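Local coordinates for biogenic amine-binding protein (PDB 4GE1) that binds biogenic amines such as serotonin and norepinephrine, probably in the saliva of its blood-feeding insect, and here holds tryptamine in the barrel of a lipocalin fold, at residues F14-D17 with N18-G22; D81-N85 with N86-T90; V125-P128 with A129-D132; V145-D148 with V149-K152. One frame throughout, in Å; residues are numbered along the deposited sequence.

In the fold
All four contacts are local turns or helix ends of one lipocalin barrel. Contacts 1 and 2 adjoin, with centres about 13 Å apart. Phe20 CE1 packs 3.5 Å from Phe82 CZ, and Phe14 N lies 2.6 Å from Asn85 O, a probable hydrogen bond. Contact 2 supplies Tyr89 to the tryptamine pocket, and its side chain is about 4 Å from the ligand. Contact 3 supplies Val125 to the same pocket; the nearest atoms of contacts 2 and 3 are about 6 Å apart. Phe20 of contact 1 stays about 7 Å from the ligand. Contact 4 is remote: the side chain of Val145 is about 14 Å from tryptamine.

Contact 1: residues F14-D17 with N18-G22; sequences FNKD and NFFTG
Phe20 folds back over the turn of chain before it and meets Lys16 and Phe14. Its CB lies 3.7 Å from Lys16 O. CD1 passes the same oxygen obliquely and also reaches the CB of Lys16. Further out, Phe20 CE1 sits 3.9 Å from Phe14 CE2, near the plane of the Phe14 ring and at its edge. CZ meets that same CE2 atom. The ring gets there because CG is anti to the carbonyl carbon (chi1 -64°), on the side of the backbone N. One face of the Phe20 ring, over its centre, takes CD1 of the neighbouring Phe19.

Phe14 also reaches Phe19. Its CZ stands over one face of the Phe19 ring, toward the rim, 3.6 Å from Phe19 CG. The two planes are 48° apart, so the pair is neither stacked nor edge-to-face.

Backbone bonds hold the turn. Lys16 O accepts from both Phe19 N and Phe20 N; the second bond is 2.9 Å long and nearly straight. Asn15 is the N-cap of the short helix. Its OD1 accepts from Asn18 N at 3.0 Å, with the donor above the amide plane. The side-chain amides of Asn15 and Asn18 stack with planes 21° apart.

Around this turn, Phe19 meets Trp24 and Tyr112, and Arg141 bonds to Phe19 O. A short helix just before the first barrel strand, with Gly22 and Trp24 as the GxW motif, is typical of the lipocalin fold, where it closes one end of the barrel.

Contact 2: residues D81-N85 with N86-T90; sequences DFDGN and NGKYT
The rings of Phe82 and Tyr89 lie side by side and point the same way, in an offset stack. Their planes are 16° apart and their centroids 4.5 Å apart. Phe82 CZ stands over one face of the Tyr89 ring, displaced toward the rim, and Phe82 CE2 is 3.4 Å from Tyr89 CD2. In return, Tyr89 CB sits over the centre of the Phe82 ring, 3.6 Å from its centroid, as a CH-pi contact. The backbone puts Tyr89 CB there. The first torsion then lays the Tyr89 ring alongside Phe82, with CG between the backbone N and the carbonyl carbon (chi1 63°). The ammonium group of Lys16 makes a cation-pi contact with Phe82 from the other face.

The rings sit at a tight turn in the connection between strands 69-78 and 88-96 of the lipocalin barrel. Phe82 and Tyr89 form a single backbone bridge. Asp83 N donates to Lys88 O at 2.8 Å. The chain reverses in a type II' turn from Asp83 to Asn86, with Gly84 at the positive-phi position, and Asn86 N donates to Asp83 O at 3.1 Å.

Asp83 and Asn86 also run alongside each other, their carboxylate and amide planes 61° apart. Asn86 ND2 makes a weak bond to Asp83 O, so this oxygen is approached by two N-H groups of one residue. Beyond the stack, Tyr89 OH is hydrogen-bonded to Glu58, and the tyrosine side chain touches tryptamine.

Contact 3: residues V125-P128 with A129-D132; sequences VCDP and AAPD. With TSS (2-(1H-indol-3-yl)ethanamine), chain E.
Asp127 O lies 3.0 Å from Pro131 N, yet no hydrogen bond can form, because the proline nitrogen carries no hydrogen. The oxygen instead accepts from Ala130 N at 2.8 Å, and this bond closes a type I beta turn from Asp127 to Ala130. The turn joins strands 120-127 and 130-140 as a hairpin of the lipocalin barrel.

The Asp127 side chain grips the turn a second time. CG is anti to the backbone N (chi1 -177°), beside the carbonyl carbon, which swings the carboxylate over the turn. OD1 accepts from Ala129 N at 2.8 Å, giving an Asx turn; the donor comes from above the carboxylate plane. OD1 also touches Ala129 CB, while OD2 faces Ala130 CB at 4.1 Å. Pro128 holds the second place of the turn.

Cys126 SG packs against Pro131 CA and is bonded to Cys5 in a disulfide, so this hairpin is tied to the N-terminal part of the chain. Val125, one residue further back, turns to the pocket and takes no part in the turn. Its CG1 meets CE3 of the tryptamine indole, and Val125 CG2 lies 3.7 Å from the ring-fusion carbon CD2 of the ligand.

Contact 4: residues V145-D148 with V149-K152; sequences VKED and VKSK
Val145 and Val149 make the apolar part of this contact. Val145 CG1 lies 3.7 Å from Val149 CG2, the two side chains meeting at a slant. The same CG2 touches Lys146 CB at 4.0 Å. In Val149, chi1 -58° sets CG1 anti to the carbonyl carbon, which leaves CG2 between the backbone N and the carbonyl carbon, close to Lys146 O. Val149 CG1 takes the other side and meets Asp148 OD1 at 3.5 Å. Those two side chains lie alongside each other and point the same way.

Two backbone bonds close the turn. Val149 N donates to Lys146 O at 3.0 Å, nearly straight at the hydrogen, with the donor above the carbonyl plane. Lys150 N makes a weak bond to Glu147 O.

The charged side chains meet through their carbon parts. Lys150 lies across Glu147 at about a right angle. Its CG is 3.3 Å from Glu147 O, and its CE is 3.7 Å from Glu147 CG. The charged ends do not touch: Glu147 OE2 and Lys150 NZ are 6.3 Å apart. Any attraction between them is therefore probably weak. The lysine is extended until it bends at its last torsion, which carries NZ back toward Val145 O.

Beyond the turn, Val145 rests on Thr27 and His28 of the first barrel strand, and Val149 rests on Asp116, Lys119 and Tyr120. The turn leads from the last long barrel strand into helix 150-159. A helix following the barrel strands and packing on the barrel's outside is characteristic of the lipocalin fold.

Contact 1: residues F14-D17 with N18-G22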
loop_
_atom_site.group_PDB
_atom_site.type_symbol
_atom_site.label_atom_id
_atom_site.label_comp_id
_atom_site.label_asym_id
_atom_site.label_seq_id
_atom_site.Cartn_x
_atom_site.Cartn_y
_atom_site.Cartn_z
ATOM N N PHE A 14 10.883 -11.905 6.488
ATOM C CA PHE A 14 10.083 -10.703 6.698
ATOM C C PHE A 14 9.777 -10.519 8.182
ATOM O O PHE A 14 9.138 -11.372 8.804
ATOM C CB PHE A 14 8.785 -10.821 5.896
ATOM C CG PHE A 14 8.089 -9.509 5.637
ATOM C CD1 PHE A 14 8.733 -8.482 4.963
ATOM C CD2 PHE A 14 6.777 -9.323 6.027
ATOM C CE1 PHE A 14 8.084 -7.278 4.703
ATOM C CE2 PHE A 14 6.116 -8.120 5.767
ATOM C CZ PHE A 14 6.773 -7.098 5.105
ATOM N N ASN A 15 10.250 -9.414 8.751
ATOM C CA ASN A 15 9.980 -9.103 10.153
ATOM C C ASN A 15 8.673 -8.326 10.299
ATOM O O ASN A 15 8.644 -7.100 10.180
ATOM C CB ASN A 15 11.140 -8.320 10.770
ATOM C CG ASN A 15 11.033 -8.214 12.287
ATOM O OD1 ASN A 15 9.949 -8.004 12.838
ATOM N ND2 ASN A 15 12.159 -8.371 12.967
ATOM N N LYS A 16 7.591 -9.054 10.549
ATOM C CA LYS A 16 6.265 -8.463 10.613
ATOM C C LYS A 16 6.168 -7.407 11.707
ATOM O O LYS A 16 5.623 -6.326 11.491
ATOM C CB LYS A 16 5.215 -9.552 10.829
ATOM C CG LYS A 16 5.229 -10.636 9.761
ATOM C CD LYS A 16 4.029 -11.559 9.905
ATOM C CE LYS A 16 4.233 -12.851 9.144
ATOM N NZ LYS A 16 5.442 -13.581 9.617
ATOM N N ASP A 17 6.704 -7.727 12.881
ATOM C CA ASP A 17 6.656 -6.819 14.018
ATOM C C ASP A 17 7.222 -5.445 13.673
ATOM O O ASP A 17 6.649 -4.425 14.050
ATOM C CB ASP A 17 7.414 -7.413 15.210
ATOM C CG ASP A 17 6.754 -8.663 15.758
ATOM O OD1 ASP A 17 5.508 -8.709 15.800
ATOM O OD2 ASP A 17 7.481 -9.601 16.150
ATOM N N ASN A 18 8.344 -5.426 12.957
ATOM C CA ASN A 18 9.018 -4.179 12.598
ATOM C C ASN A 18 8.403 -3.488 11.386
ATOM O O ASN A 18 8.701 -2.326 11.108
ATOM C CB ASN A 18 10.501 -4.426 12.312
ATOM C CG ASN A 18 11.289 -4.789 13.555
ATOM O OD1 ASN A 18 10.898 -4.466 14.676
ATOM N ND2 ASN A 18 12.420 -5.458 13.359
ATOM N N PHE A 19 7.568 -4.203 10.644
ATOM C CA PHE A 19 7.001 -3.621 9.437
ATOM C C PHE A 19 5.607 -3.055 9.680
ATOM O O PHE A 19 5.328 -1.901 9.344
ATOM C CB PHE A 19 6.979 -4.630 8.285
ATOM C CG PHE A 19 6.610 -4.018 6.955
ATOM C CD1 PHE A 19 5.294 -4.003 6.524
ATOM C CD2 PHE A 19 7.583 -3.453 6.138
ATOM C CE1 PHE A 19 4.952 -3.438 5.296
ATOM C CE2 PHE A 19 7.250 -2.891 4.919
ATOM C CZ PHE A 19 5.933 -2.881 4.499
ATOM N N PHE A 20 4.734 -3.871 10.259
ATOM C CA PHE A 20 3.352 -3.463 10.477
ATOM C C PHE A 20 3.182 -2.623 11.749
ATOM O O PHE A 20 2.488 -3.014 12.692
ATOM C CB PHE A 20 2.436 -4.681 10.499
ATOM C CG PHE A 20 2.394 -5.427 9.198
ATOM C CD1 PHE A 20 3.004 -6.667 9.075
ATOM C CD2 PHE A 20 1.760 -4.877 8.092
ATOM C CE1 PHE A 20 2.965 -7.359 7.878
ATOM C CE2 PHE A 20 1.715 -5.559 6.889
ATOM C CZ PHE A 20 2.318 -6.807 6.780
ATOM N N THR A 21 3.831 -1.466 11.762
ATOM C CA THR A 21 3.647 -0.498 12.829
ATOM C C THR A 21 3.867 0.895 12.259
ATOM O O THR A 21 4.630 1.067 11.312
ATOM C CB THR A 21 4.611 -0.737 13.998
ATOM O OG1 THR A 21 4.398 0.266 14.997
ATOM C CG2 THR A 21 6.050 -0.661 13.526
ATOM N N GLY A 22 3.193 1.886 12.833
ATOM C CA GLY A 22 3.292 3.241 12.331
ATOM C C GLY A 22 2.607 3.365 10.981
ATOM O O GLY A 22 1.608 2.693 10.722
#

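Contact 2: residues D81-N85 with N86-T90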
loop_
_atom_site.group_PDB
_atom_site.type_symbol
_atom_site.label_atom_id
_atom_site.label_comp_id
_atom_site.label_asym_id
_atom_site.label_seq_id
_atom_site.Cartn_x
_atom_site.Cartn_y
_atom_site.Cartn_z
ATOM N N ASP A 81 -1.778 -15.949 6.753
ATOM C CA ASP A 81 -1.995 -15.637 5.337
ATOM C C ASP A 81 -0.685 -15.300 4.635
ATOM O O ASP A 81 -0.672 -14.995 3.451
ATOM C CB ASP A 81 -2.961 -14.460 5.176
ATOM C CG ASP A 81 -4.403 -14.843 5.433
ATOM O OD1 ASP A 81 -4.744 -16.031 5.264
ATOM O OD2 ASP A 81 -5.196 -13.949 5.801
ATOM N N PHE A 82 0.412 -15.346 5.381
ATOM C CA PHE A 82 1.733 -15.051 4.843
ATOM C C PHE A 82 2.415 -16.297 4.306
ATOM O O PHE A 82 2.157 -17.413 4.766
ATOM C CB PHE A 82 2.615 -14.406 5.910
ATOM C CG PHE A 82 2.309 -12.969 6.139
ATOM C CD1 PHE A 82 1.135 -12.592 6.775
ATOM C CD2 PHE A 82 3.183 -11.988 5.704
ATOM C CE1 PHE A 82 0.837 -11.257 6.970
ATOM C CE2 PHE A 82 2.895 -10.653 5.901
ATOM C CZ PHE A 82 1.721 -10.288 6.536
ATOM N N ASP A 83 3.304 -16.088 3.342
ATOM C CA ASP A 83 3.984 -17.183 2.671
ATOM C C ASP A 83 5.294 -17.535 3.373
ATOM O O ASP A 83 6.366 -17.061 2.998
ATOM C CB ASP A 83 4.231 -16.825 1.201
ATOM C CG ASP A 83 4.857 -17.966 0.425
ATOM O OD1 ASP A 83 4.672 -19.133 0.835
ATOM O OD2 ASP A 83 5.534 -17.699 -0.590
ATOM N N GLY A 84 5.205 -18.375 4.396
ATOM C CA GLY A 84 6.377 -18.735 5.165
ATOM C C GLY A 84 7.024 -17.508 5.769
ATOM O O GLY A 84 6.358 -16.707 6.421
ATOM N N ASN A 85 8.321 -17.350 5.534
ATOM C CA ASN A 85 9.072 -16.231 6.091
ATOM C C ASN A 85 9.176 -15.023 5.155
ATOM O O ASN A 85 9.817 -14.024 5.488
ATOM C CB ASN A 85 10.471 -16.696 6.496
ATOM C CG ASN A 85 10.789 -16.384 7.944
ATOM O OD1 ASN A 85 9.921 -15.945 8.701
ATOM N ND2 ASN A 85 12.037 -16.616 8.339
ATOM N N ASN A 86 8.539 -15.110 3.992
ATOM C CA ASN A 86 8.669 -14.062 2.986
ATOM C C ASN A 86 7.695 -12.907 3.163
ATOM O O ASN A 86 6.681 -13.028 3.850
ATOM C CB ASN A 86 8.517 -14.645 1.580
ATOM C CG ASN A 86 9.385 -15.860 1.363
ATOM O OD1 ASN A 86 10.611 -15.785 1.453
ATOM N ND2 ASN A 86 8.754 -16.992 1.070
ATOM N N GLY A 87 8.009 -11.788 2.522
ATOM C CA GLY A 87 7.146 -10.623 2.552
ATOM C C GLY A 87 6.048 -10.742 1.518
ATOM O O GLY A 87 5.963 -9.935 0.588
ATOM N N LYS A 88 5.198 -11.746 1.685
ATOM C CA LYS A 88 4.154 -12.032 0.710
ATOM C C LYS A 88 2.909 -12.572 1.391
ATOM O O LYS A 88 2.981 -13.502 2.197
ATOM C CB LYS A 88 4.661 -13.044 -0.314
ATOM C CG LYS A 88 3.614 -13.508 -1.310
ATOM C CD LYS A 88 4.257 -14.375 -2.386
ATOM C CE LYS A 88 3.241 -14.812 -3.430
ATOM N NZ LYS A 88 2.654 -13.657 -4.182
ATOM N N TYR A 89 1.765 -11.988 1.067
ATOM C CA TYR A 89 0.525 -12.390 1.711
ATOM C C TYR A 89 -0.688 -12.014 0.885
ATOM O O TYR A 89 -0.597 -11.239 -0.066
ATOM C CB TYR A 89 0.417 -11.797 3.130
ATOM C CG TYR A 89 0.358 -10.280 3.206
ATOM C CD1 TYR A 89 -0.835 -9.624 3.500
ATOM C CD2 TYR A 89 1.494 -9.505 3.007
ATOM C CE1 TYR A 89 -0.900 -8.231 3.573
ATOM C CE2 TYR A 89 1.437 -8.108 3.078
ATOM C CZ TYR A 89 0.240 -7.484 3.366
ATOM O OH TYR A 89 0.184 -6.111 3.438
ATOM N N THR A 90 -1.821 -12.591 1.252
ATOM C CA THR A 90 -3.093 -12.220 0.671
ATOM C C THR A 90 -3.935 -11.486 1.714
ATOM O O THR A 90 -3.919 -11.816 2.904
ATOM C CB THR A 90 -3.853 -13.454 0.175
ATOM O OG1 THR A 90 -2.948 -14.323 -0.517
ATOM C CG2 THR A 90 -4.971 -13.039 -0.768
HETATM O O HOH W 1 6.097 -14.211 6.433
#

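Contact 3: residues V125-P128 with A129-D132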
loop_
_atom_site.group_PDB
_atom_site.type_symbol
_atom_site.label_atom_id
_atom_site.label_comp_id
_atom_site.label_asym_id
_atom_site.label_seq_id
_atom_site.Cartn_x
_atom_site.Cartn_y
_atom_site.Cartn_z
ATOM N N VAL A 125 1.150 -4.916 -5.791
ATOM C CA VAL A 125 -0.189 -5.295 -5.356
ATOM C C VAL A 125 -1.061 -5.612 -6.553
ATOM O O VAL A 125 -1.065 -4.873 -7.536
ATOM C CB VAL A 125 -0.864 -4.185 -4.557
ATOM C CG1 VAL A 125 -2.181 -4.689 -3.974
ATOM C CG2 VAL A 125 0.060 -3.683 -3.462
ATOM N N CYS A 126 -1.808 -6.705 -6.477
ATOM C CA CYS A 126 -2.623 -7.110 -7.615
ATOM C C CYS A 126 -3.877 -7.879 -7.223
ATOM O O CYS A 126 -3.877 -8.641 -6.264
ATOM C CB CYS A 126 -1.788 -7.936 -8.591
ATOM S SG CYS A 126 -2.626 -8.219 -10.142
ATOM N N ASP A 127 -4.945 -7.670 -7.983
ATOM C CA ASP A 127 -6.220 -8.320 -7.722
ATOM C C ASP A 127 -6.447 -9.406 -8.757
ATOM O O ASP A 127 -6.538 -9.117 -9.943
ATOM C CB ASP A 127 -7.349 -7.288 -7.780
ATOM C CG ASP A 127 -8.708 -7.882 -7.457
ATOM O OD1 ASP A 127 -8.854 -9.126 -7.478
ATOM O OD2 ASP A 127 -9.641 -7.094 -7.194
ATOM N N PRO A 128 -6.537 -10.664 -8.308
ATOM C CA PRO A 128 -6.705 -11.831 -9.182
ATOM C C PRO A 128 -7.979 -11.739 -10.015
ATOM O O PRO A 128 -8.069 -12.355 -11.076
ATOM C CB PRO A 128 -6.815 -12.993 -8.195
ATOM C CG PRO A 128 -6.158 -12.504 -6.952
ATOM C CD PRO A 128 -6.442 -11.045 -6.890
ATOM N N ALA A 129 -8.954 -10.978 -9.530
ATOM C CA ALA A 129 -10.210 -10.798 -10.246
ATOM C C ALA A 129 -10.147 -9.580 -11.162
ATOM O O ALA A 129 -11.049 -9.348 -11.964
ATOM C CB ALA A 129 -11.365 -10.667 -9.264
ATOM N N ALA A 130 -9.081 -8.799 -11.034
ATOM C CA ALA A 130 -8.897 -7.614 -11.866
ATOM C C ALA A 130 -7.415 -7.371 -12.131
ATOM O O ALA A 130 -6.868 -6.338 -11.745
ATOM C CB ALA A 130 -9.527 -6.401 -11.207
ATOM N N PRO A 131 -6.763 -8.331 -12.801
ATOM C CA PRO A 131 -5.314 -8.316 -13.040
ATOM C C PRO A 131 -4.860 -7.078 -13.807
ATOM O O PRO A 131 -3.697 -6.683 -13.682
ATOM C CB PRO A 131 -5.090 -9.569 -13.888
ATOM C CG PRO A 131 -6.426 -9.838 -14.529
ATOM C CD PRO A 131 -7.421 -9.459 -13.481
ATOM N N ASP A 132 -5.761 -6.496 -14.600
ATOM C CA ASP A 132 -5.472 -5.256 -15.303
ATOM C C ASP A 132 -5.197 -4.133 -14.315
ATOM O O ASP A 132 -4.472 -3.187 -14.628
ATOM C CB ASP A 132 -6.618 -4.879 -16.251
ATOM C CG ASP A 132 -6.581 -5.665 -17.553
ATOM O OD1 ASP A 132 -5.616 -6.437 -17.751
ATOM O OD2 ASP A 132 -7.506 -5.504 -18.384
HETATM N N1 TSS E . -4.796 0.492 -0.668
HETATM C CA TSS E . -4.843 -0.388 -1.811
HETATM C CB TSS E . -3.581 -0.552 -2.596
HETATM C CG TSS E . -2.289 -0.582 -1.843
HETATM C CD1 TSS E . -1.305 0.398 -1.849
HETATM N NE1 TSS E . -0.284 0.004 -1.060
HETATM C CE2 TSS E . -0.576 -1.228 -0.512
HETATM C CD2 TSS E . -1.806 -1.615 -0.982
HETATM C CZ2 TSS E . 0.147 -2.062 0.383
HETATM C CH2 TSS E . -0.385 -3.287 0.776
HETATM C CZ3 TSS E . -1.636 -3.682 0.297
HETATM C CE3 TSS E . -2.351 -2.856 -0.579
#

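Contact 4: residues V145-D148 with V149-K152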
loop_
_atom_site.group_PDB
_atom_site.type_symbol
_atom_site.label_atom_id
_atom_site.label_comp_id
_atom_site.label_asym_id
_atom_site.label_seq_id
_atom_site.Cartn_x
_atom_site.Cartn_y
_atom_site.Cartn_z
ATOM N N VAL A 145 11.088 10.327 -0.330
ATOM C CA VAL A 145 12.067 9.270 -0.122
ATOM C C VAL A 145 13.365 9.878 0.403
ATOM O O VAL A 145 13.886 10.838 -0.165
ATOM C CB VAL A 145 12.339 8.454 -1.409
ATOM C CG1 VAL A 145 13.355 7.361 -1.134
ATOM C CG2 VAL A 145 11.049 7.850 -1.948
ATOM N N LYS A 146 13.873 9.336 1.505
ATOM C CA LYS A 146 15.144 9.797 2.052
ATOM C C LYS A 146 16.229 9.695 0.989
ATOM O O LYS A 146 16.399 8.651 0.361
ATOM C CB LYS A 146 15.536 8.974 3.280
ATOM C CG LYS A 146 14.695 9.264 4.503
ATOM C CD LYS A 146 14.857 10.711 4.928
ATOM C CE LYS A 146 14.019 11.029 6.151
ATOM N NZ LYS A 146 14.162 12.458 6.533
ATOM N N GLU A 147 16.963 10.784 0.794
ATOM C CA GLU A 147 17.975 10.854 -0.254
ATOM C C GLU A 147 18.960 9.682 -0.214
ATOM O O GLU A 147 19.386 9.193 -1.259
ATOM C CB GLU A 147 18.723 12.190 -0.181
ATOM C CG GLU A 147 19.613 12.493 -1.381
ATOM C CD GLU A 147 20.990 11.857 -1.279
ATOM O OE1 GLU A 147 21.473 11.648 -0.144
ATOM O OE2 GLU A 147 21.590 11.569 -2.338
ATOM N N ASP A 148 19.309 9.228 0.988
ATOM C CA ASP A 148 20.346 8.205 1.146
ATOM C C ASP A 148 19.892 6.769 0.854
ATOM O O ASP A 148 20.697 5.834 0.922
ATOM C CB ASP A 148 21.001 8.297 2.532
ATOM C CG ASP A 148 19.988 8.326 3.662
ATOM O OD1 ASP A 148 18.864 7.811 3.481
ATOM O OD2 ASP A 148 20.321 8.862 4.740
ATOM N N VAL A 149 18.613 6.595 0.530
ATOM C CA VAL A 149 18.100 5.275 0.165
ATOM C C VAL A 149 17.551 5.247 -1.258
ATOM O O VAL A 149 16.990 4.241 -1.690
ATOM C CB VAL A 149 17.004 4.765 1.139
ATOM C CG1 VAL A 149 17.537 4.693 2.558
ATOM C CG2 VAL A 149 15.753 5.639 1.062
ATOM N N LYS A 150 17.708 6.348 -1.986
ATOM C CA LYS A 150 17.263 6.392 -3.375
ATOM C C LYS A 150 17.845 5.222 -4.170
ATOM O O LYS A 150 17.133 4.559 -4.922
ATOM C CB LYS A 150 17.645 7.718 -4.036
ATOM C CG LYS A 150 16.982 8.948 -3.433
ATOM C CD LYS A 150 17.367 10.215 -4.198
ATOM C CE LYS A 150 16.823 11.465 -3.519
ATOM N NZ LYS A 150 15.349 11.389 -3.314
ATOM N N SER A 151 19.139 4.964 -3.996
ATOM C CA SER A 151 19.801 3.896 -4.748
ATOM C C SER A 151 19.195 2.526 -4.450
ATOM O O SER A 151 18.954 1.734 -5.362
ATOM C CB SER A 151 21.313 3.894 -4.492
ATOM O OG SER A 151 21.597 3.774 -3.110
ATOM N N LYS A 152 18.943 2.253 -3.174
ATOM C CA LYS A 152 18.307 0.999 -2.774
ATOM C C LYS A 152 16.928 0.811 -3.417
ATOM O O LYS A 152 16.563 -0.293 -3.812
ATOM C CB LYS A 152 18.199 0.917 -1.252
ATOM C CG LYS A 152 19.526 1.083 -0.528
ATOM C CD LYS A 152 19.700 0.025 0.552
ATOM C CE LYS A 152 20.959 0.263 1.373
ATOM N NZ LYS A 152 20.901 1.555 2.119
#